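Local coordinates for protein 6'''-hydroxyparomomycin C oxidase (Microbacterium trichothecenolyticum, PDB 7DVE) that oxidises the C3 hydroxyl of the sugar in C-glycosides such as isoorientin and mangiferin, using bound FAD and passing the electrons to oxygen to form hydrogen peroxide, at residues A[338-343]-A[409-414]; A[132-137]-A[153-158]. All coordinates share one frame; numbering follows the deposited sequence.

How the contacts relate
Contact 1 lies at the surface, its centre about 21 Å from that of the chain, whereas contact 2 is partly buried, its centre about 13 Å from the chain's. They hold different elements: contact 1 sets helix 406-424 against the turn and strand 341-347 of the antiparallel sheet, and contact 2 ties helix 149-161 to a loop near the FAD. An arginine leads in both. R414 spends one N-H on a backbone carbonyl and otherwise has an aromatic ring against one guanidinium face and a proline beside it; R134 pairs with a carboxylate through two nitrogens. The contacts meet where H342 CE1 packs on P133 CG at 3.6 Å, so the strand of contact 1 abuts the loop of contact 2.

Contact 1. Residues A[338-343]-A[409-414]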
ATOM      1  N   ASP A 338      -9.769  14.645  17.074  1.00 69.00           N
ATOM      2  CA  ASP A 338      -9.693  16.089  17.267  1.00 69.90           C
ATOM      3  C   ASP A 338      -8.708  16.761  16.303  1.00 70.58           C
ATOM      4  O   ASP A 338      -8.873  17.948  15.991  1.00 71.09           O
ATOM      5  CB  ASP A 338      -9.275  16.369  18.706  1.00 73.22           C
ATOM      6  CG  ASP A 338      -9.839  15.334  19.708  1.00 79.99           C
ATOM      7  OD1 ASP A 338     -11.079  15.283  19.926  1.00 80.04           O
ATOM      8  OD2 ASP A 338      -9.025  14.506  20.217  1.00 78.02           O
ATOM      9  N   MET A 339      -7.672  16.042  15.846  1.00 68.70           N
ATOM     10  CA  MET A 339      -6.637  16.577  14.951  1.00 68.14           C
ATOM     11  C   MET A 339      -6.452  15.611  13.785  1.00 65.03           C
ATOM     12  O   MET A 339      -5.453  14.886  13.721  1.00 63.63           O
ATOM     13  CB  MET A 339      -5.308  16.769  15.686  1.00 71.14           C
ATOM     14  CG  MET A 339      -5.161  18.003  16.554  1.00 73.43           C
ATOM     15  SD  MET A 339      -5.576  19.497  15.670  1.00 83.90           S
ATOM     16  CE  MET A 339      -4.037  19.721  14.753  1.00 73.93           C
ATOM     17  N   PRO A 340      -7.394  15.587  12.833  1.00 64.54           N
ATOM     18  CA  PRO A 340      -7.548  14.408  11.962  1.00 61.50           C
ATOM     19  C   PRO A 340      -6.610  14.382  10.755  1.00 60.44           C
ATOM     20  O   PRO A 340      -7.039  14.276   9.603  1.00 57.57           O
ATOM     21  CB  PRO A 340      -9.030  14.490  11.564  1.00 61.05           C
ATOM     22  CG  PRO A 340      -9.351  15.931  11.590  1.00 60.77           C
ATOM     23  CD  PRO A 340      -8.490  16.558  12.657  1.00 64.65           C
ATOM     24  N   PHE A 341      -5.297  14.396  11.023  1.00 58.02           N
ATOM     25  CA  PHE A 341      -4.278  14.238   9.995  1.00 54.74           C
ATOM     26  C   PHE A 341      -3.223  13.242  10.448  1.00 56.35           C
ATOM     27  O   PHE A 341      -2.786  13.257  11.602  1.00 57.36           O
ATOM     28  CB  PHE A 341      -3.605  15.581   9.654  1.00 57.17           C
ATOM     29  CG  PHE A 341      -4.498  16.749   9.867  1.00 56.89           C
ATOM     30  CD1 PHE A 341      -5.479  17.052   8.948  1.00 56.45           C
ATOM     31  CD2 PHE A 341      -4.408  17.503  11.027  1.00 58.79           C
ATOM     32  CE1 PHE A 341      -6.357  18.120   9.171  1.00 59.72           C
ATOM     33  CE2 PHE A 341      -5.275  18.566  11.261  1.00 62.45           C
ATOM     34  CZ  PHE A 341      -6.251  18.878  10.333  1.00 58.88           C
ATOM     35  N   HIS A 342      -2.802  12.381   9.534  1.00 55.57           N
ATOM     36  CA  HIS A 342      -1.625  11.560   9.781  1.00 52.06           C
ATOM     37  C   HIS A 342      -0.401  12.349   9.323  1.00 53.59           C
ATOM     38  O   HIS A 342      -0.355  12.812   8.178  1.00 51.37           O
ATOM     39  CB  HIS A 342      -1.726  10.228   9.047  1.00 50.17           C
ATOM     40  CG  HIS A 342      -0.411   9.554   8.843  1.00 51.96           C
ATOM     41  ND1 HIS A 342       0.193   8.795   9.823  1.00 49.31           N
ATOM     42  CD2 HIS A 342       0.434   9.546   7.781  1.00 50.78           C
ATOM     43  CE1 HIS A 342       1.340   8.328   9.366  1.00 50.80           C
ATOM     44  NE2 HIS A 342       1.506   8.762   8.126  1.00 51.50           N
ATOM     45  N   GLY A 343       0.576  12.527  10.209  1.00 51.73           N
ATOM     46  CA  GLY A 343       1.766  13.302   9.909  1.00 49.50           C
ATOM     47  C   GLY A 343       3.006  12.428   9.941  1.00 51.18           C
ATOM     48  O   GLY A 343       3.155  11.572  10.814  1.00 47.73           O
ATOM     49  N   HIS A 409     -12.361  20.258   1.756  1.00 60.02           N
ATOM     50  CA  HIS A 409     -11.588  21.493   1.622  1.00 60.78           C
ATOM     51  C   HIS A 409     -11.266  22.097   2.982  1.00 59.62           C
ATOM     52  O   HIS A 409     -10.153  22.599   3.202  1.00 58.19           O
ATOM     53  CB  HIS A 409     -12.358  22.501   0.772  1.00 61.22           C
ATOM     54  CG  HIS A 409     -12.271  22.250  -0.702  1.00 61.42           C
ATOM     55  ND1 HIS A 409     -13.388  22.046  -1.488  1.00 62.57           N
ATOM     56  CD2 HIS A 409     -11.209  22.212  -1.540  1.00 62.76           C
ATOM     57  CE1 HIS A 409     -13.013  21.868  -2.743  1.00 59.91           C
ATOM     58  NE2 HIS A 409     -11.697  21.972  -2.802  1.00 63.25           N
ATOM     59  N   ALA A 410     -12.242  22.077   3.891  1.00 59.15           N
ATOM     60  CA  ALA A 410     -12.023  22.545   5.256  1.00 60.40           C
ATOM     61  C   ALA A 410     -10.914  21.753   5.950  1.00 57.51           C
ATOM     62  O   ALA A 410     -10.021  22.333   6.590  1.00 62.80           O
ATOM     63  CB  ALA A 410     -13.345  22.461   6.041  1.00 58.57           C
ATOM     64  N   THR A 411     -10.941  20.419   5.840  1.00 56.87           N
ATOM     65  CA  THR A 411      -9.894  19.646   6.525  1.00 57.68           C
ATOM     66  C   THR A 411      -8.530  19.824   5.861  1.00 57.05           C
ATOM     67  O   THR A 411      -7.499  19.792   6.549  1.00 58.46           O
ATOM     68  CB  THR A 411     -10.253  18.154   6.613  1.00 55.65           C
ATOM     69  OG1 THR A 411      -9.366  17.521   7.535  1.00 61.61           O
ATOM     70  CG2 THR A 411     -10.073  17.450   5.286  1.00 58.74           C
ATOM     71  N   ILE A 412      -8.498  20.033   4.546  1.00 55.39           N
ATOM     72  CA  ILE A 412      -7.236  20.293   3.863  1.00 57.42           C
ATOM     73  C   ILE A 412      -6.636  21.622   4.325  1.00 57.12           C
ATOM     74  O   ILE A 412      -5.426  21.729   4.564  1.00 53.98           O
ATOM     75  CB  ILE A 412      -7.462  20.244   2.335  1.00 58.00           C
ATOM     76  CG1 ILE A 412      -7.726  18.792   1.900  1.00 55.67           C
ATOM     77  CG2 ILE A 412      -6.295  20.881   1.569  1.00 52.03           C
ATOM     78  CD1 ILE A 412      -8.075  18.646   0.443  1.00 60.78           C
ATOM     79  N   ASP A 413      -7.470  22.656   4.471  1.00 57.58           N
ATOM     80  CA  ASP A 413      -6.977  23.934   4.981  1.00 56.45           C
ATOM     81  C   ASP A 413      -6.396  23.786   6.383  1.00 57.64           C
ATOM     82  O   ASP A 413      -5.322  24.336   6.693  1.00 58.12           O
ATOM     83  CB  ASP A 413      -8.109  24.959   4.952  1.00 57.24           C
ATOM     84  CG  ASP A 413      -8.429  25.431   3.527  1.00 60.81           C
ATOM     85  OD1 ASP A 413      -7.689  25.061   2.591  1.00 59.90           O
ATOM     86  OD2 ASP A 413      -9.425  26.162   3.331  1.00 67.23           O
ATOM     87  N   ARG A 414      -7.088  23.031   7.241  1.00 58.51           N
ATOM     88  CA  ARG A 414      -6.518  22.699   8.544  1.00 57.70           C
ATOM     89  C   ARG A 414      -5.147  22.046   8.394  1.00 56.18           C
ATOM     90  O   ARG A 414      -4.172  22.450   9.044  1.00 56.82           O
ATOM     91  CB  ARG A 414      -7.480  21.792   9.326  1.00 57.71           C
ATOM     92  CG  ARG A 414      -8.722  22.497   9.853  1.00 60.78           C
ATOM     93  CD  ARG A 414      -9.563  21.593  10.779  1.00 64.20           C
ATOM     94  NE  ARG A 414      -8.897  21.290  12.042  1.00 65.92           N
ATOM     95  CZ  ARG A 414      -9.296  20.360  12.903  1.00 68.87           C
ATOM     96  NH1 ARG A 414     -10.349  19.593  12.658  1.00 66.70           N
ATOM     97  NH2 ARG A 414      -8.627  20.198  14.041  1.00 68.33           N
TER
HETATM   98  O   HOH W   1      -8.907  14.491   7.700  1.00 56.07           O
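The turn leading into strand 341-347 of the antiparallel sheet meets helix 406-424, with F341 and R414 at the heart of the contact. F341 is directed at the helix from its CB, its CZ 3.3 Å from R414 CB and its CE1 3.3 Å from T411 O. The R414 side chain crosses the ring at about a right angle, their planes 80° apart, and CZ of the ring lies over one guanidinium face, offset toward its rim. A bend at chi3 (68°) carries the guanidinium back along the turn, where R414 NH2 donates to D338 O in the carbonyl plane, at 3.0 Å and 162°. M339 SD lies 3.5 Å from R414 NH2, and P340 CD is 3.6 Å from R414 NH1. P340 centres an inverse gamma turn, closed by F341 N to M339 O. P340 O accepts from a water at 2.7 Å that also bonds T411 OG1. A serine in place of F341 would probably open a gap beside R414 CB and leave the guanidinium without the ring against its face. Beyond these segments, F341 packs on L371 of strand 366-373 and A415 of helix 406-424, while T411 touches C373, so the helix rests on two neighbouring strands.

Contact 2. Residues A[132-137]-A[153-158]; sequences CPRPND and LLSEGE
R134 and E158 form the salt bridge that fixes the loop 132-137 against helix 149-161. The arginine meets the carboxylate side-on with two nitrogens, one for each oxygen. R134 NE donates to the syn lone pair of OE2 of E158 at 2.6 Å, somewhat bent at 144°, and R134 NH2 donates to E158 OE1 at 2.8 Å and a straighter 162°. The two flat groups are not coplanar but 41° apart; OE2 lies tilted from the guanidinium plane, and OE1 is met on its syn side, out of the carboxylate plane. R134 NH2 also donates to S155 OG at 3.1 Å, near the guanidinium plane. Extended from CG to NE, the R134 chain carries its guanidinium across to the helix, where L154 CB sits over the centre of one face, 3.8 Å from CZ of R134. L154 also reaches the loop through CD2, tip to tip with P135 CD at 3.9 Å.

In the next shell, a water donates to C132 O and to E158 OE2, giving E158 OE2 a donor besides R134 NE. S155 OG is further placed by a weak hydrogen bond to D151 O, one turn earlier, and D151 forms a long, weak ion pair with R134 NH1. The contact joins the loop after strand 116-117 to helix 149-161 near the cofactor of this GMC oxidoreductase: the P135 side chain is about 10 Å from the FAD. Helix 490-510 adjoins both partners, through T492 against P135 and L491 against E158, while V163 of strand 163-164 touches C132 and E158.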
ATOM      1  N   CYS A 132       4.479   2.246   8.584  1.00 47.49           N
ATOM      2  CA  CYS A 132       3.423   1.321   9.006  1.00 48.27           C
ATOM      3  C   CYS A 132       2.764   1.700  10.331  1.00 50.48           C
ATOM      4  O   CYS A 132       2.784   0.919  11.284  1.00 52.44           O
ATOM      5  CB  CYS A 132       3.976  -0.097   9.107  1.00 47.49           C
ATOM      6  SG  CYS A 132       4.388  -0.877   7.544  1.00 47.75           S
ATOM      7  N   PRO A 133       2.096   2.848  10.408  1.00 50.31           N
ATOM      8  CA  PRO A 133       1.342   3.166  11.627  1.00 50.51           C
ATOM      9  C   PRO A 133       0.091   2.310  11.768  1.00 53.44           C
ATOM     10  O   PRO A 133      -0.417   1.718  10.809  1.00 49.83           O
ATOM     11  CB  PRO A 133       0.974   4.640  11.448  1.00 51.15           C
ATOM     12  CG  PRO A 133       0.886   4.821   9.976  1.00 52.27           C
ATOM     13  CD  PRO A 133       1.862   3.832   9.337  1.00 51.96           C
ATOM     14  N   ARG A 134      -0.415   2.253  13.021  1.00 52.52           N
ATOM     15  CA  ARG A 134      -1.701   1.656  13.331  1.00 53.11           C
ATOM     16  C   ARG A 134      -2.789   2.714  13.199  1.00 54.16           C
ATOM     17  O   ARG A 134      -2.536   3.894  13.455  1.00 56.16           O
ATOM     18  CB  ARG A 134      -1.698   1.093  14.750  1.00 54.63           C
ATOM     19  CG  ARG A 134      -0.896  -0.197  14.899  1.00 53.97           C
ATOM     20  CD  ARG A 134      -0.966  -0.731  16.313  1.00 55.66           C
ATOM     21  NE  ARG A 134      -0.187  -1.956  16.458  1.00 55.89           N
ATOM     22  CZ  ARG A 134      -0.600  -3.022  17.126  1.00 60.95           C
ATOM     23  NH1 ARG A 134      -1.779  -3.046  17.734  1.00 62.49           N
ATOM     24  NH2 ARG A 134       0.183  -4.101  17.180  1.00 62.12           N
ATOM     25  N   PRO A 135      -3.992   2.335  12.775  1.00 54.49           N
ATOM     26  CA  PRO A 135      -5.097   3.296  12.769  1.00 56.73           C
ATOM     27  C   PRO A 135      -5.473   3.680  14.192  1.00 59.37           C
ATOM     28  O   PRO A 135      -5.347   2.885  15.127  1.00 59.33           O
ATOM     29  CB  PRO A 135      -6.231   2.531  12.081  1.00 56.48           C
ATOM     30  CG  PRO A 135      -5.918   1.080  12.346  1.00 54.99           C
ATOM     31  CD  PRO A 135      -4.418   0.992  12.342  1.00 57.21           C
ATOM     32  N   ASN A 136      -5.941   4.918  14.347  1.00 56.88           N
ATOM     33  CA  ASN A 136      -6.359   5.457  15.635  1.00 61.21           C
ATOM     34  C   ASN A 136      -7.783   6.009  15.541  1.00 63.40           C
ATOM     35  O   ASN A 136      -8.239   6.412  14.469  1.00 65.08           O
ATOM     36  CB  ASN A 136      -5.375   6.543  16.090  1.00 58.36           C
ATOM     37  CG  ASN A 136      -5.552   6.925  17.553  1.00 69.18           C
ATOM     38  OD1 ASN A 136      -6.110   6.161  18.359  1.00 68.76           O
ATOM     39  ND2 ASN A 136      -5.040   8.100  17.917  1.00 71.68           N
ATOM     40  N   ASP A 137      -8.486   6.017  16.665  1.00 64.36           N
ATOM     41  CA  ASP A 137      -9.808   6.675  16.804  1.00 66.81           C
ATOM     42  C   ASP A 137     -10.724   6.235  15.653  1.00 65.07           C
ATOM     43  O   ASP A 137     -10.820   5.030  15.377  1.00 64.06           O
ATOM     44  CB  ASP A 137      -9.579   8.185  16.932  1.00 68.94           C
ATOM     45  CG  ASP A 137      -9.055   8.596  18.318  1.00 69.50           C
ATOM     46  OD1 ASP A 137      -8.830   7.710  19.184  1.00 72.57           O
ATOM     47  OD2 ASP A 137      -8.879   9.818  18.545  1.00 69.05           O
ATOM     48  N   LEU A 153      -4.712  -8.767  14.947  1.00 64.75           N
ATOM     49  CA  LEU A 153      -4.408  -8.759  13.515  1.00 64.78           C
ATOM     50  C   LEU A 153      -3.300  -7.763  13.179  1.00 61.29           C
ATOM     51  O   LEU A 153      -2.443  -8.038  12.331  1.00 61.83           O
ATOM     52  CB  LEU A 153      -5.662  -8.444  12.700  1.00 63.78           C
ATOM     53  CG  LEU A 153      -6.765  -9.497  12.832  1.00 67.96           C
ATOM     54  CD1 LEU A 153      -7.943  -9.122  11.934  1.00 65.01           C
ATOM     55  CD2 LEU A 153      -6.218 -10.886  12.512  1.00 63.84           C
ATOM     56  N   LEU A 154      -3.312  -6.587  13.800  1.00 61.94           N
ATOM     57  CA  LEU A 154      -2.258  -5.620  13.510  1.00 60.02           C
ATOM     58  C   LEU A 154      -0.899  -6.125  14.008  1.00 61.23           C
ATOM     59  O   LEU A 154       0.123  -5.936  13.332  1.00 59.45           O
ATOM     60  CB  LEU A 154      -2.599  -4.266  14.119  1.00 54.97           C
ATOM     61  CG  LEU A 154      -3.841  -3.560  13.598  1.00 61.26           C
ATOM     62  CD1 LEU A 154      -4.344  -2.605  14.653  1.00 62.48           C
ATOM     63  CD2 LEU A 154      -3.557  -2.791  12.279  1.00 57.50           C
ATOM     64  N   SER A 155      -0.864  -6.776  15.180  1.00 60.82           N
ATOM     65  CA  SER A 155       0.377  -7.416  15.630  1.00 62.36           C
ATOM     66  C   SER A 155       0.864  -8.448  14.621  1.00 61.22           C
ATOM     67  O   SER A 155       2.049  -8.471  14.269  1.00 58.36           O
ATOM     68  CB  SER A 155       0.185  -8.073  16.995  1.00 60.48           C
ATOM     69  OG  SER A 155       0.002  -7.095  18.001  1.00 63.29           O
ATOM     70  N   GLU A 156      -0.044  -9.292  14.121  1.00 59.66           N
ATOM     71  CA  GLU A 156       0.352 -10.265  13.111  1.00 60.37           C
ATOM     72  C   GLU A 156       0.874  -9.589  11.836  1.00 61.72           C
ATOM     73  O   GLU A 156       1.852 -10.052  11.240  1.00 60.54           O
ATOM     74  CB  GLU A 156      -0.819 -11.192  12.816  1.00 62.91           C
ATOM     75  CG  GLU A 156      -0.886 -12.326  13.805  1.00 66.09           C
ATOM     76  CD  GLU A 156       0.254 -13.304  13.636  1.00 65.71           C
ATOM     77  OE1 GLU A 156       1.342 -13.106  14.247  1.00 67.15           O
ATOM     78  OE2 GLU A 156       0.042 -14.287  12.892  1.00 67.28           O
ATOM     79  N   GLY A 157       0.258  -8.483  11.410  1.00 60.13           N
ATOM     80  CA  GLY A 157       0.760  -7.785  10.231  1.00 57.35           C
ATOM     81  C   GLY A 157       2.134  -7.169  10.447  1.00 57.41           C
ATOM     82  O   GLY A 157       2.980  -7.179   9.544  1.00 56.72           O
ATOM     83  N   GLU A 158       2.367  -6.601  11.636  1.00 57.71           N
ATOM     84  CA  GLU A 158       3.709  -6.126  11.998  1.00 58.16           C
ATOM     85  C   GLU A 158       4.731  -7.261  11.987  1.00 57.11           C
ATOM     86  O   GLU A 158       5.889  -7.066  11.603  1.00 55.45           O
ATOM     87  CB  GLU A 158       3.670  -5.464  13.371  1.00 55.96           C
ATOM     88  CG  GLU A 158       2.963  -4.118  13.332  1.00 54.79           C
ATOM     89  CD  GLU A 158       2.298  -3.755  14.644  1.00 58.77           C
ATOM     90  OE1 GLU A 158       2.438  -4.516  15.634  1.00 55.36           O
ATOM     91  OE2 GLU A 158       1.641  -2.693  14.689  1.00 57.40           O
TER
HETATM   92  O   HOH W   2       2.613  -0.546  13.867  1.00 51.78           O